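Local coordinates for predicted protein (Acinetobacter sp. RUH2624, PDB 4MEA), which hydrolyses epoxides as a secreted Cif-type enzyme of the alpha/beta hydrolase fold, and is regarded as a virulence factor, at residues 35-40 with 73-78; 93-98 with 236-241; 143-148 with 254-259. All coordinates share one frame; numbering follows the deposited sequence.

Interaction 1 of 3, residues 35-40 with 73-78; sequences KGLSSK and MWEPVM
Leu37 turns CG beside its own backbone N (chi1 -59°), and with chi2 at 180° its two methyls fork over the side of the helical turn formed by residues 75-78. Glu75 answers with CG trans to its backbone N (chi1 -168°) and a chain that runs straight on from there, which presents its methylene shaft to the leucine as the nearest part. The two side chains cross obliquely: Leu37 CD1 rests 3.9 Å from Glu75 CG, while Glu75 OE2 passes 4.1 Å from the same methyl without bonding to it. The carboxylate is held from other directions. Its OE1 forms a salt bridge with Lys72 and its OE2 accepts the backbone N-H of Ala34, just ahead of the strand segment, so the acid links the chain on both sides of the contact and fixes how its CG is presented. The other leucine prong meets the end of a methionine, with Leu37 CD2 at 4.2 Å from Met78 CE, a loose van der Waals touch. Met78 sits one turn on from Trp74, and the helical bond from Met78 N to Trp74 O is 3.0 Å long. No hydrogen bond crosses between residues 35-40 and 73-78; three side chains make the whole contact, with 132 Å² buried. It joins the outermost strand 37-44 to the start of helix 75-81, the helix that in the alpha/beta hydrolase fold follows the third strand. Val52 of the adjoining strand 47-54 touches both Leu37 and Met78, Met82 adds to the cover of Leu37, and the far side of the helix, through Pro76 and Val77, leans on Val308 of helix 307-323.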
loop_
_atom_site.group_PDB
_atom_site.type_symbol
_atom_site.label_atom_id
_atom_site.label_comp_id
_atom_site.label_asym_id
_atom_site.label_seq_id
_atom_site.Cartn_x
_atom_site.Cartn_y
_atom_site.Cartn_z
ATOM N N LYS A 35 12.367 26.838 -26.447
ATOM C CA LYS A 35 12.987 27.085 -27.748
ATOM C C LYS A 35 14.230 26.210 -27.887
ATOM O O LYS A 35 15.051 26.128 -26.966
ATOM C CB LYS A 35 13.377 28.559 -27.902
ATOM C CG LYS A 35 13.962 28.890 -29.271
ATOM C CD LYS A 35 14.711 30.212 -29.264
ATOM C CE LYS A 35 16.010 30.106 -28.475
ATOM N NZ LYS A 35 16.802 31.366 -28.543
ATOM N N GLY A 36 14.356 25.550 -29.033
ATOM C CA GLY A 36 15.444 24.614 -29.259
ATOM C C GLY A 36 14.945 23.180 -29.266
ATOM O O GLY A 36 15.586 22.291 -29.818
ATOM N N LEU A 37 13.782 22.962 -28.663
ATOM C CA LEU A 37 13.230 21.620 -28.522
ATOM C C LEU A 37 12.052 21.416 -29.467
ATOM O O LEU A 37 11.275 22.338 -29.723
ATOM C CB LEU A 37 12.801 21.369 -27.069
ATOM C CG LEU A 37 13.934 21.516 -26.049
ATOM C CD1 LEU A 37 13.463 21.262 -24.604
ATOM C CD2 LEU A 37 15.077 20.585 -26.413
ATOM N N SER A 38 11.924 20.206 -29.993
ATOM C CA SER A 38 10.801 19.893 -30.858
ATOM C C SER A 38 10.052 18.682 -30.330
ATOM O O SER A 38 10.667 17.700 -29.919
ATOM C CB SER A 38 11.290 19.623 -32.283
ATOM O OG SER A 38 12.146 20.668 -32.713
ATOM N N SER A 39 8.724 18.772 -30.350
ATOM C CA SER A 39 7.844 17.678 -29.960
ATOM C C SER A 39 7.484 16.842 -31.183
ATOM O O SER A 39 7.039 17.374 -32.196
ATOM C CB SER A 39 6.577 18.234 -29.312
ATOM O OG SER A 39 5.632 17.209 -29.077
ATOM N N LYS A 40 7.685 15.533 -31.090
ATOM C CA LYS A 40 7.439 14.644 -32.219
ATOM C C LYS A 40 6.847 13.332 -31.747
ATOM O O LYS A 40 6.842 13.044 -30.556
ATOM C CB LYS A 40 8.747 14.351 -32.954
ATOM C CG LYS A 40 9.431 15.568 -33.527
ATOM C CD LYS A 40 10.649 15.159 -34.317
ATOM C CE LYS A 40 11.430 16.369 -34.782
ATOM N NZ LYS A 40 12.539 15.975 -35.699
ATOM N N MET A 73 10.187 16.211 -17.202
ATOM C CA MET A 73 11.046 16.251 -16.022
ATOM C C MET A 73 12.488 16.518 -16.423
ATOM O O MET A 73 13.280 17.005 -15.625
ATOM C CB MET A 73 10.952 14.955 -15.202
ATOM C CG MET A 73 11.564 13.708 -15.870
ATOM S SD MET A 73 11.909 12.409 -14.639
ATOM C CE MET A 73 13.421 13.013 -13.881
ATOM N N TRP A 74 12.821 16.217 -17.673
ATOM C CA TRP A 74 14.199 16.341 -18.133
ATOM C C TRP A 74 14.543 17.703 -18.755
ATOM O O TRP A 74 15.711 18.002 -18.980
ATOM C CB TRP A 74 14.511 15.227 -19.131
ATOM C CG TRP A 74 14.296 13.836 -18.588
ATOM C CD1 TRP A 74 13.325 12.948 -18.966
ATOM C CD2 TRP A 74 15.074 13.176 -17.582
ATOM N NE1 TRP A 74 13.451 11.773 -18.249
ATOM C CE2 TRP A 74 14.521 11.888 -17.398
ATOM C CE3 TRP A 74 16.188 13.544 -16.821
ATOM C CZ2 TRP A 74 15.044 10.970 -16.478
ATOM C CZ3 TRP A 74 16.709 12.628 -15.913
ATOM C CH2 TRP A 74 16.135 11.359 -15.749
ATOM N N GLU A 75 13.534 18.530 -19.010
ATOM C CA GLU A 75 13.728 19.753 -19.801
ATOM C C GLU A 75 14.942 20.617 -19.409
ATOM O O GLU A 75 15.721 21.020 -20.276
ATOM C CB GLU A 75 12.449 20.600 -19.843
ATOM C CG GLU A 75 12.491 21.723 -20.888
ATOM C CD GLU A 75 11.227 22.563 -20.921
ATOM O OE1 GLU A 75 10.589 22.733 -19.862
ATOM O OE2 GLU A 75 10.860 23.043 -22.017
ATOM N N PRO A 76 15.108 20.915 -18.114
ATOM C CA PRO A 76 16.242 21.788 -17.780
ATOM C C PRO A 76 17.601 21.155 -18.095
ATOM O O PRO A 76 18.522 21.871 -18.491
ATOM C CB PRO A 76 16.074 22.051 -16.275
ATOM C CG PRO A 76 15.090 21.043 -15.794
ATOM C CD PRO A 76 14.230 20.666 -16.957
ATOM N N VAL A 77 17.716 19.837 -17.945
ATOM C CA VAL A 77 18.952 19.134 -18.291
ATOM C C VAL A 77 19.153 19.109 -19.799
ATOM O O VAL A 77 20.272 19.278 -20.293
ATOM C CB VAL A 77 18.951 17.677 -17.773
ATOM C CG1 VAL A 77 20.268 16.980 -18.123
ATOM C CG2 VAL A 77 18.698 17.644 -16.269
ATOM N N MET A 78 18.060 18.893 -20.527
ATOM C CA MET A 78 18.091 18.893 -21.982
ATOM C C MET A 78 18.604 20.228 -22.500
ATOM O O MET A 78 19.448 20.273 -23.393
ATOM C CB MET A 78 16.695 18.618 -22.536
ATOM C CG MET A 78 16.206 17.200 -22.294
ATOM S SD MET A 78 14.488 16.982 -22.777
ATOM C CE MET A 78 14.571 16.828 -24.569
#

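Interaction 2 of 3, residues 93-98 with 236-241; sequences PGLGQS and LKAAFG
Ala238 presses its methyl straight onto the backbone of Gly94, with CB 3.6 Å from Gly94 O and 3.7 Å from Gly94 CA. This is the tight part of the contact: the alpha carbons of Gly94 and Ala238 stand only 5.1 Å apart, because glycine puts no side chain between loop and helix. Beside it Leu95 points in at the side of the helix, roughly across its axis, its CG lying next to the backbone N (chi1 -55°), which carries one prong over. Leu95 CD2 is 3.5 Å from Ala239 N and also touches the CB atoms of Ala239 and Ala238, a methyl laid over the seam between two successive alanines. All four touching residues are buried, and Tyr230 also packs against Leu95. The looser side lies further along the loop, where Gln97, partly exposed, takes no part in the contact; its side chain packs on Gln30 and Tyr31, and NE2 bonds to Tyr33 OH. A type II' turn from Leu95 to Ser98 makes this bend, closed by Ser98 N to Leu95 O at 2.9 Å. Lys235, just ahead of the helical segment, bonds through NZ to both Gly94 O and Gly96 O, and Tyr242 OH pairs with Pro93 O. The Gly94-Leu95-Gly96-Gln97-Ser98 sequence fits the Gly-X-small-X-Ser/Thr motif of epoxide hydrolases, here locked against helix 233-244, which lies in the chain excursion that forms the cap in this family.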
loop_
_atom_site.group_PDB
_atom_site.type_symbol
_atom_site.label_atom_id
_atom_site.label_comp_id
_atom_site.label_asym_id
_atom_site.label_seq_id
_atom_site.Cartn_x
_atom_site.Cartn_y
_atom_site.Cartn_z
ATOM N N PRO A 93 5.796 4.209 -22.814
ATOM C CA PRO A 93 4.575 3.650 -23.401
ATOM C C PRO A 93 3.377 3.827 -22.456
ATOM O O PRO A 93 3.451 3.473 -21.275
ATOM C CB PRO A 93 4.921 2.169 -23.567
ATOM C CG PRO A 93 6.417 2.163 -23.776
ATOM C CD PRO A 93 6.931 3.270 -22.864
ATOM N N GLY A 94 2.292 4.390 -22.981
ATOM C CA GLY A 94 1.082 4.603 -22.206
ATOM C C GLY A 94 1.019 5.916 -21.443
ATOM O O GLY A 94 -0.072 6.410 -21.152
ATOM N N LEU A 95 2.180 6.481 -21.113
ATOM C CA LEU A 95 2.252 7.675 -20.273
ATOM C C LEU A 95 2.517 8.953 -21.066
ATOM O O LEU A 95 2.894 8.904 -22.239
ATOM C CB LEU A 95 3.323 7.490 -19.195
ATOM C CG LEU A 95 3.108 6.233 -18.351
ATOM C CD1 LEU A 95 4.112 6.156 -17.212
ATOM C CD2 LEU A 95 1.672 6.202 -17.824
ATOM N N GLY A 96 2.331 10.102 -20.422
ATOM C CA GLY A 96 2.510 11.373 -21.102
ATOM C C GLY A 96 1.641 11.380 -22.347
ATOM O O GLY A 96 0.440 11.113 -22.270
ATOM N N GLN A 97 2.240 11.655 -23.503
ATOM C CA GLN A 97 1.482 11.655 -24.760
ATOM C C GLN A 97 1.705 10.398 -25.607
ATOM O O GLN A 97 1.286 10.336 -26.771
ATOM C CB GLN A 97 1.777 12.927 -25.557
ATOM C CG GLN A 97 1.321 14.176 -24.811
ATOM C CD GLN A 97 1.750 15.455 -25.489
ATOM O OE1 GLN A 97 1.109 15.911 -26.442
ATOM N NE2 GLN A 97 2.837 16.050 -24.998
ATOM N N SER A 98 2.350 9.394 -25.016
ATOM C CA SER A 98 2.512 8.103 -25.685
ATOM C C SER A 98 1.254 7.254 -25.540
ATOM O O SER A 98 0.587 7.304 -24.512
ATOM C CB SER A 98 3.710 7.338 -25.121
ATOM O OG SER A 98 4.931 7.969 -25.462
ATOM N N LEU A 236 -3.879 6.397 -16.034
ATOM C CA LEU A 236 -3.647 5.677 -14.785
ATOM C C LEU A 236 -3.586 4.179 -15.022
ATOM O O LEU A 236 -2.741 3.491 -14.454
ATOM C CB LEU A 236 -4.733 6.009 -13.762
ATOM C CG LEU A 236 -4.665 7.450 -13.255
ATOM C CD1 LEU A 236 -5.935 7.813 -12.510
ATOM C CD2 LEU A 236 -3.422 7.651 -12.366
ATOM N N LYS A 237 -4.470 3.666 -15.872
ATOM C CA LYS A 237 -4.427 2.237 -16.193
ATOM C C LYS A 237 -3.044 1.829 -16.732
ATOM O O LYS A 237 -2.466 0.830 -16.299
ATOM C CB LYS A 237 -5.519 1.861 -17.194
ATOM C CG LYS A 237 -5.648 0.354 -17.427
ATOM C CD LYS A 237 -6.714 0.047 -18.472
ATOM C CE LYS A 237 -6.944 -1.458 -18.586
ATOM N NZ LYS A 237 -8.184 -1.782 -19.346
ATOM N N ALA A 238 -2.521 2.610 -17.674
ATOM C CA ALA A 238 -1.185 2.372 -18.217
ATOM C C ALA A 238 -0.108 2.444 -17.128
ATOM O O ALA A 238 0.729 1.549 -17.007
ATOM C CB ALA A 238 -0.889 3.374 -19.306
ATOM N N ALA A 239 -0.120 3.519 -16.346
ATOM C CA ALA A 239 0.840 3.654 -15.258
ATOM C C ALA A 239 0.846 2.408 -14.375
ATOM O O ALA A 239 1.904 1.872 -14.027
ATOM C CB ALA A 239 0.527 4.894 -14.423
ATOM N N PHE A 240 -0.334 1.941 -14.000
ATOM C CA PHE A 240 -0.385 0.837 -13.052
ATOM C C PHE A 240 -0.144 -0.511 -13.748
ATOM O O PHE A 240 0.124 -1.524 -13.093
ATOM C CB PHE A 240 -1.663 0.898 -12.194
ATOM C CG PHE A 240 -1.816 2.212 -11.433
ATOM C CD1 PHE A 240 -0.719 2.807 -10.824
ATOM C CD2 PHE A 240 -3.041 2.860 -11.362
ATOM C CE1 PHE A 240 -0.853 4.017 -10.136
ATOM C CE2 PHE A 240 -3.178 4.065 -10.681
ATOM C CZ PHE A 240 -2.081 4.642 -10.064
ATOM N N GLY A 241 -0.177 -0.520 -15.080
ATOM C CA GLY A 241 0.273 -1.706 -15.799
ATOM C C GLY A 241 1.732 -2.047 -15.491
ATOM O O GLY A 241 2.088 -3.224 -15.392
#

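Interaction 3 of 3, residues 143-148 with 254-259; sequences LVANNQ and EALLAN
Leu256 spreads its two methyls over Ala145 and Asn146 where helix 246-258 meets helix 136-146, the helix that in the alpha/beta hydrolase fold follows the nucleophile elbow. The apolar part is slight: Leu256 CD1 stands 4.5 Å from Ala145 CB, and Tyr141 and Pro142, one turn earlier on the same helix, extend the surface under the leucine. The mixed part belongs to Asn146, whose side chain crosses that of Leu256 at about a right angle. Its CG lies beside its backbone N (chi1 -74°) and the amide is turned by chi2 (-32°), which leaves OD1 3.8 Å from Leu256 CD2, a van der Waals contact made by an exposed residue. No hydrogen bond joins the two segments; the polar bonds instead finish each helix separately. Asn147 ND2 donates to Leu143 O at 2.7 Å, nearly straight at 165° and in the carbonyl plane on a lone pair, with the acceptor also in the plane of the amide. Gln148 NE2 reaches back to Ala145 O at 3.1 Å and also serves Lys262 O, while its OE1 accepts the N-H groups of Thr264 and Ile265; both ends of this amide thus tie the helix end to the chain ahead of strand 267-272. On the opposing helix, Ala255 O is gripped twice by one residue: Asn259 N at 3.0 Å and Asn259 ND2 at 3.2 Å approach it from opposite faces of the carbonyl plane.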
loop_
_atom_site.group_PDB
_atom_site.type_symbol
_atom_site.label_atom_id
_atom_site.label_comp_id
_atom_site.label_asym_id
_atom_site.label_seq_id
_atom_site.Cartn_x
_atom_site.Cartn_y
_atom_site.Cartn_z
ATOM N N LEU A 143 16.797 -3.371 -22.086
ATOM C CA LEU A 143 17.302 -2.499 -23.148
ATOM C C LEU A 143 18.795 -2.229 -22.964
ATOM O O LEU A 143 19.602 -2.423 -23.885
ATOM C CB LEU A 143 16.522 -1.176 -23.187
ATOM C CG LEU A 143 16.867 -0.182 -24.306
ATOM C CD1 LEU A 143 15.666 0.682 -24.657
ATOM C CD2 LEU A 143 18.061 0.689 -23.941
ATOM N N VAL A 144 19.170 -1.786 -21.768
ATOM C CA VAL A 144 20.564 -1.469 -21.475
ATOM C C VAL A 144 21.475 -2.699 -21.493
ATOM O O VAL A 144 22.535 -2.686 -22.124
ATOM C CB VAL A 144 20.696 -0.738 -20.120
ATOM C CG1 VAL A 144 22.168 -0.588 -19.732
ATOM C CG2 VAL A 144 20.004 0.625 -20.194
ATOM N N ALA A 145 21.064 -3.753 -20.795
ATOM C CA ALA A 145 21.854 -4.980 -20.710
ATOM C C ALA A 145 22.061 -5.654 -22.074
ATOM O O ALA A 145 23.130 -6.189 -22.344
ATOM C CB ALA A 145 21.217 -5.958 -19.731
ATOM N N ASN A 146 21.040 -5.633 -22.928
ATOM C CA ASN A 146 21.141 -6.292 -24.226
ATOM C C ASN A 146 21.795 -5.443 -25.313
ATOM O O ASN A 146 22.050 -5.932 -26.415
ATOM C CB ASN A 146 19.760 -6.754 -24.702
ATOM C CG ASN A 146 19.265 -7.961 -23.943
ATOM O OD1 ASN A 146 20.057 -8.797 -23.517
ATOM N ND2 ASN A 146 17.952 -8.054 -23.758
ATOM N N ASN A 147 22.049 -4.173 -25.011
ATOM C CA ASN A 147 22.590 -3.253 -26.012
ATOM C C ASN A 147 23.831 -2.516 -25.538
ATOM O O ASN A 147 24.054 -1.352 -25.881
ATOM C CB ASN A 147 21.523 -2.260 -26.475
ATOM C CG ASN A 147 20.380 -2.937 -27.205
ATOM O OD1 ASN A 147 20.485 -3.227 -28.397
ATOM N ND2 ASN A 147 19.280 -3.199 -26.494
ATOM N N GLN A 148 24.650 -3.199 -24.749
ATOM C CA GLN A 148 25.874 -2.589 -24.263
ATOM C C GLN A 148 26.853 -2.401 -25.416
ATOM O O GLN A 148 27.101 -3.325 -26.193
ATOM C CB GLN A 148 26.473 -3.429 -23.140
ATOM C CG GLN A 148 25.555 -3.472 -21.940
ATOM C CD GLN A 148 26.125 -4.263 -20.803
ATOM O OE1 GLN A 148 27.010 -3.793 -20.088
ATOM N NE2 GLN A 148 25.621 -5.478 -20.621
ATOM N N GLU A 254 16.186 -10.886 -13.396
ATOM C CA GLU A 254 16.928 -11.920 -12.686
ATOM C C GLU A 254 17.543 -12.905 -13.683
ATOM O O GLU A 254 18.663 -13.389 -13.493
ATOM C CB GLU A 254 16.008 -12.655 -11.702
ATOM C CG GLU A 254 15.624 -11.819 -10.478
ATOM C CD GLU A 254 16.790 -11.603 -9.517
ATOM O OE1 GLU A 254 17.714 -12.441 -9.491
ATOM O OE2 GLU A 254 16.782 -10.595 -8.779
ATOM N N ALA A 255 16.806 -13.197 -14.749
ATOM C CA ALA A 255 17.303 -14.102 -15.783
ATOM C C ALA A 255 18.520 -13.499 -16.488
ATOM O O ALA A 255 19.499 -14.190 -16.753
ATOM C CB ALA A 255 16.195 -14.435 -16.790
ATOM N N LEU A 256 18.458 -12.205 -16.787
ATOM C CA LEU A 256 19.593 -11.514 -17.386
ATOM C C LEU A 256 20.793 -11.529 -16.448
ATOM O O LEU A 256 21.908 -11.821 -16.867
ATOM C CB LEU A 256 19.224 -10.071 -17.762
ATOM C CG LEU A 256 18.222 -9.915 -18.917
ATOM C CD1 LEU A 256 17.644 -8.509 -18.952
ATOM C CD2 LEU A 256 18.875 -10.264 -20.248
ATOM N N LEU A 257 20.572 -11.220 -15.175
ATOM C CA LEU A 257 21.678 -11.211 -14.219
ATOM C C LEU A 257 22.303 -12.601 -14.089
ATOM O O LEU A 257 23.517 -12.726 -13.939
ATOM C CB LEU A 257 21.223 -10.709 -12.845
ATOM C CG LEU A 257 20.643 -9.291 -12.764
ATOM C CD1 LEU A 257 20.412 -8.903 -11.310
ATOM C CD2 LEU A 257 21.565 -8.292 -13.438
ATOM N N ALA A 258 21.471 -13.638 -14.138
ATOM C CA ALA A 258 21.953 -15.019 -14.024
ATOM C C ALA A 258 22.703 -15.490 -15.279
ATOM O O ALA A 258 23.589 -16.335 -15.199
ATOM C CB ALA A 258 20.802 -15.962 -13.701
ATOM N N ASN A 259 22.341 -14.944 -16.435
ATOM C CA ASN A 259 23.051 -15.250 -17.678
ATOM C C ASN A 259 24.223 -14.311 -17.941
ATOM O O ASN A 259 24.550 -14.031 -19.089
ATOM C CB ASN A 259 22.101 -15.219 -18.874
ATOM C CG ASN A 259 21.392 -16.542 -19.089
ATOM O OD1 ASN A 259 21.975 -17.494 -19.613
ATOM N ND2 ASN A 259 20.122 -16.604 -18.698
#

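How the interactions relate
From the N terminus, interaction 1 closes first: residues 35-40 meet 73-78 after a loop containing strands 47-54 and 61-64, tying the sheet's edge to helix 75-81. Interaction 2 then opens at 93-98, past strand 87-90, and closes only at 236-241, in the helical excursion between strands 151-157 and 267-272. Interaction 3 opens inside that span, at 143-148, and closes beyond it at 254-259, so the two cross and none nests. Helices 233-244 and 246-258 follow each other, and thus join the excursion's end to the core at two places; the centres of interactions 2 and 3 lie about 24 Å apart. Interaction 1 stays within the alpha/beta domain, at the edge of its sheet.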